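Local coordinates for ribonucleoside-diphosphate reductase, alpha chain (Actinobacillus ureae ATCC 25976, PDB 6DQX), which probably reduces ribonucleoside diphosphates to deoxyribonucleotides, as the catalytic subunit of a class Id ribonucleotide reductase, at residues L280-C291 against R335-L346. Sequence-based numbering, arbitrary orientation.
Sequences LPSSNDESFVCC and RAHRFATRHRAL
One face of the F339 ring rests on backbone: F288 CA sits 3.7 Å from its centroid, only 6° off the ring normal, a CH-pi contact, while the imidazole of H343 covers the opposite face. With CG anti to the backbone N (chi1 -179°), the phenyl reaches from its helix into the bend of 280-291, where L280 CD1 approaches CZ at 4.0 Å. A broad, flat apolar group suits this buried place.

Beside it, two salt bridges join the loop to the helix. E286 extends its chain along the helix until OE2 receives R342 NH1 at 2.8 Å, in the guanidinium plane but well above that of the carboxylate. H343 CE1 lies 3.0 Å from E286 OE1, the imidazole meeting the acid at its edge. One turn back, the extended R338 brings NE to D285 OD2, 3.1 Å away. The two guanidinium groups lie against each other, and the nearby acids D285, E286 and E399, which also binds R342, probably offset their charge.

At the other flank R335 bends at chi3 and donates NH1 to N284 O in a nearly straight bond (174°), while its NH2 pairs with E123, which also takes a hydrogen bond from S287 OG. S287 N reaches R335 O at 3.2 Å, from the face opposite the helical donor F339 N. Small A336 and A340 leave room for V289, whose CG1 touches A336 CB at 3.7 Å.

Thus helix 334-343, the last before parallel strand 347-351, packs across the start of strand 288-296, as in a beta-alpha-beta crossover of the ribonucleotide reductase barrel domain.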
# COMPACT_ATOMS: atom_id res chain seq x y z
N LEU A 280 -18.82 4.76 16.12
CA LEU A 280 -19.27 3.40 15.81
C LEU A 280 -18.10 2.43 16.04
O LEU A 280 -16.93 2.84 15.98
CB LEU A 280 -19.74 3.29 14.37
CG LEU A 280 -20.93 4.15 13.99
CD1 LEU A 280 -21.14 4.11 12.48
CD2 LEU A 280 -22.18 3.67 14.73
N PRO A 281 -18.43 1.17 16.36
CA PRO A 281 -17.40 0.19 16.70
C PRO A 281 -16.80 -0.43 15.44
O PRO A 281 -17.54 -0.74 14.48
CB PRO A 281 -18.18 -0.87 17.48
CG PRO A 281 -19.57 -0.81 16.95
CD PRO A 281 -19.78 0.67 16.68
N SER A 282 -15.49 -0.59 15.44
CA SER A 282 -14.78 -1.32 14.38
C SER A 282 -14.02 -2.46 15.06
O SER A 282 -13.77 -2.42 16.26
CB SER A 282 -13.87 -0.40 13.59
OG SER A 282 -13.03 0.34 14.45
N SER A 283 -13.71 -3.51 14.29
CA SER A 283 -13.07 -4.70 14.88
C SER A 283 -12.33 -5.45 13.78
O SER A 283 -12.36 -5.07 12.63
CB SER A 283 -14.14 -5.64 15.44
OG SER A 283 -14.94 -6.09 14.38
N ASN A 284 -11.70 -6.56 14.16
CA ASN A 284 -11.07 -7.48 13.19
C ASN A 284 -11.99 -7.91 12.03
O ASN A 284 -11.52 -8.08 10.90
CB ASN A 284 -10.54 -8.74 13.92
CG ASN A 284 -9.32 -8.47 14.79
OD1 ASN A 284 -9.29 -8.83 15.97
ND2 ASN A 284 -8.30 -7.83 14.21
N ASP A 285 -13.30 -8.03 12.29
CA ASP A 285 -14.27 -8.49 11.30
C ASP A 285 -15.22 -7.43 10.71
O ASP A 285 -15.89 -7.73 9.73
CB ASP A 285 -15.10 -9.67 11.87
CG ASP A 285 -15.85 -9.32 13.16
OD1 ASP A 285 -15.24 -9.45 14.24
OD2 ASP A 285 -17.05 -8.94 13.11
N GLU A 286 -15.25 -6.22 11.28
CA GLU A 286 -16.17 -5.17 10.86
C GLU A 286 -15.49 -3.80 10.74
O GLU A 286 -14.79 -3.39 11.63
CB GLU A 286 -17.32 -5.07 11.85
CG GLU A 286 -18.34 -6.19 11.70
CD GLU A 286 -19.56 -6.01 12.60
OE1 GLU A 286 -19.42 -5.58 13.76
OE2 GLU A 286 -20.68 -6.33 12.16
N SER A 287 -15.74 -3.12 9.63
CA SER A 287 -15.30 -1.72 9.44
C SER A 287 -16.59 -0.87 9.42
O SER A 287 -17.52 -1.17 8.67
CB SER A 287 -14.56 -1.57 8.13
OG SER A 287 -13.35 -2.31 8.22
N PHE A 288 -16.66 0.15 10.27
CA PHE A 288 -17.89 0.95 10.30
C PHE A 288 -18.09 1.74 9.03
O PHE A 288 -17.13 2.22 8.43
CB PHE A 288 -18.01 1.80 11.57
CG PHE A 288 -17.00 2.93 11.71
CD1 PHE A 288 -17.07 4.06 10.93
CD2 PHE A 288 -16.02 2.87 12.69
CE1 PHE A 288 -16.16 5.12 11.11
CE2 PHE A 288 -15.12 3.91 12.87
CZ PHE A 288 -15.19 5.02 12.09
N VAL A 289 -19.36 1.81 8.61
CA VAL A 289 -19.80 2.72 7.58
C VAL A 289 -21.11 3.36 8.04
O VAL A 289 -21.83 2.82 8.87
CB VAL A 289 -19.99 2.03 6.22
CG1 VAL A 289 -18.67 1.51 5.69
CG2 VAL A 289 -20.97 0.86 6.30
N CYS A 290 -21.43 4.50 7.42
CA CYS A 290 -22.64 5.24 7.79
C CYS A 290 -23.01 6.15 6.62
O CYS A 290 -22.17 6.47 5.79
CB CYS A 290 -22.36 6.06 9.04
SG CYS A 290 -23.81 6.67 9.91
N CYS A 291 -24.26 6.55 6.54
CA CYS A 291 -24.67 7.51 5.53
C CYS A 291 -25.32 8.67 6.23
O CYS A 291 -25.71 8.56 7.40
CB CYS A 291 -25.60 6.90 4.52
SG CYS A 291 -27.08 6.21 5.24
N ARG A 335 -15.65 -6.37 5.19
CA ARG A 335 -15.80 -5.99 6.61
C ARG A 335 -16.86 -4.92 6.75
O ARG A 335 -17.58 -4.91 7.76
CB ARG A 335 -14.48 -5.51 7.23
CG ARG A 335 -13.42 -6.60 7.28
CD ARG A 335 -12.38 -6.36 8.33
NE ARG A 335 -11.54 -5.21 7.99
CZ ARG A 335 -10.43 -4.85 8.63
NH1 ARG A 335 -10.02 -5.50 9.70
NH2 ARG A 335 -9.75 -3.78 8.21
N ALA A 336 -16.93 -4.01 5.77
CA ALA A 336 -17.94 -2.95 5.75
C ALA A 336 -19.32 -3.51 5.38
O ALA A 336 -20.34 -3.11 5.93
CB ALA A 336 -17.55 -1.86 4.80
N HIS A 337 -19.33 -4.43 4.42
CA HIS A 337 -20.59 -5.11 4.06
C HIS A 337 -21.20 -5.78 5.28
O HIS A 337 -22.43 -5.63 5.53
CB HIS A 337 -20.34 -6.13 2.95
CG HIS A 337 -21.53 -6.97 2.64
ND1 HIS A 337 -22.53 -6.54 1.81
CD2 HIS A 337 -21.90 -8.19 3.07
CE1 HIS A 337 -23.47 -7.47 1.74
NE2 HIS A 337 -23.10 -8.49 2.48
N ARG A 338 -20.36 -6.49 6.05
CA ARG A 338 -20.77 -7.16 7.27
C ARG A 338 -21.33 -6.14 8.28
O ARG A 338 -22.43 -6.32 8.83
CB ARG A 338 -19.60 -7.93 7.89
CG ARG A 338 -19.96 -8.63 9.19
CD ARG A 338 -18.85 -9.54 9.65
NE ARG A 338 -19.07 -10.00 11.01
CZ ARG A 338 -19.91 -10.97 11.38
NH1 ARG A 338 -20.67 -11.62 10.52
NH2 ARG A 338 -19.99 -11.29 12.66
N PHE A 339 -20.58 -5.08 8.51
CA PHE A 339 -21.04 -4.05 9.44
C PHE A 339 -22.38 -3.48 9.07
O PHE A 339 -23.28 -3.42 9.92
CB PHE A 339 -20.02 -2.88 9.57
CG PHE A 339 -20.47 -1.83 10.55
CD1 PHE A 339 -21.32 -0.82 10.15
CD2 PHE A 339 -20.05 -1.88 11.87
CE1 PHE A 339 -21.74 0.17 11.03
CE2 PHE A 339 -20.48 -0.92 12.78
CZ PHE A 339 -21.32 0.10 12.36
N ALA A 340 -22.52 -3.02 7.84
CA ALA A 340 -23.77 -2.44 7.38
C ALA A 340 -24.94 -3.42 7.53
O ALA A 340 -25.97 -3.05 8.06
CB ALA A 340 -23.69 -2.00 5.94
N THR A 341 -24.73 -4.66 7.11
CA THR A 341 -25.76 -5.72 7.25
C THR A 341 -26.23 -5.90 8.71
O THR A 341 -27.43 -6.02 8.97
CB THR A 341 -25.24 -7.06 6.71
OG1 THR A 341 -24.91 -6.87 5.33
CG2 THR A 341 -26.33 -8.17 6.87
N ARG A 342 -25.29 -5.94 9.65
CA ARG A 342 -25.63 -6.25 11.02
C ARG A 342 -26.09 -5.07 11.87
O ARG A 342 -26.84 -5.26 12.83
CB ARG A 342 -24.47 -6.96 11.68
CG ARG A 342 -24.10 -8.22 10.93
CD ARG A 342 -22.82 -8.81 11.46
NE ARG A 342 -22.98 -9.51 12.72
CZ ARG A 342 -22.35 -9.24 13.87
NH1 ARG A 342 -21.49 -8.24 14.03
NH2 ARG A 342 -22.59 -10.03 14.90
N HIS A 343 -25.61 -3.86 11.54
CA HIS A 343 -25.83 -2.65 12.35
C HIS A 343 -26.85 -1.68 11.76
O HIS A 343 -27.62 -1.08 12.49
CB HIS A 343 -24.51 -1.86 12.50
CG HIS A 343 -23.50 -2.53 13.38
ND1 HIS A 343 -22.73 -3.61 12.98
CD2 HIS A 343 -23.12 -2.24 14.63
CE1 HIS A 343 -21.93 -3.95 13.99
NE2 HIS A 343 -22.16 -3.14 15.00
N ARG A 344 -26.79 -1.48 10.44
CA ARG A 344 -27.58 -0.47 9.75
C ARG A 344 -27.46 0.92 10.40
O ARG A 344 -28.45 1.63 10.57
CB ARG A 344 -29.04 -0.92 9.65
CG ARG A 344 -29.24 -2.28 8.99
CD ARG A 344 -30.72 -2.54 8.68
NE ARG A 344 -31.13 -1.68 7.58
CZ ARG A 344 -30.98 -1.95 6.28
NH1 ARG A 344 -30.52 -3.12 5.86
NH2 ARG A 344 -31.34 -1.04 5.38
N ALA A 345 -26.24 1.30 10.81
CA ALA A 345 -26.05 2.60 11.46
C ALA A 345 -26.35 3.76 10.52
O ALA A 345 -25.95 3.74 9.35
CB ALA A 345 -24.64 2.72 12.01
N LEU A 346 -27.12 4.75 11.01
CA LEU A 346 -27.39 5.98 10.28
C LEU A 346 -26.85 7.22 11.03
O LEU A 346 -26.65 7.22 12.26
CB LEU A 346 -28.90 6.18 10.06
CG LEU A 346 -29.70 4.95 9.55
CD1 LEU A 346 -31.17 5.30 9.46
CD2 LEU A 346 -29.14 4.49 8.21
O HOH W 1 -7.85 -6.52 11.92
O HOH W 2 -24.18 1.18 8.71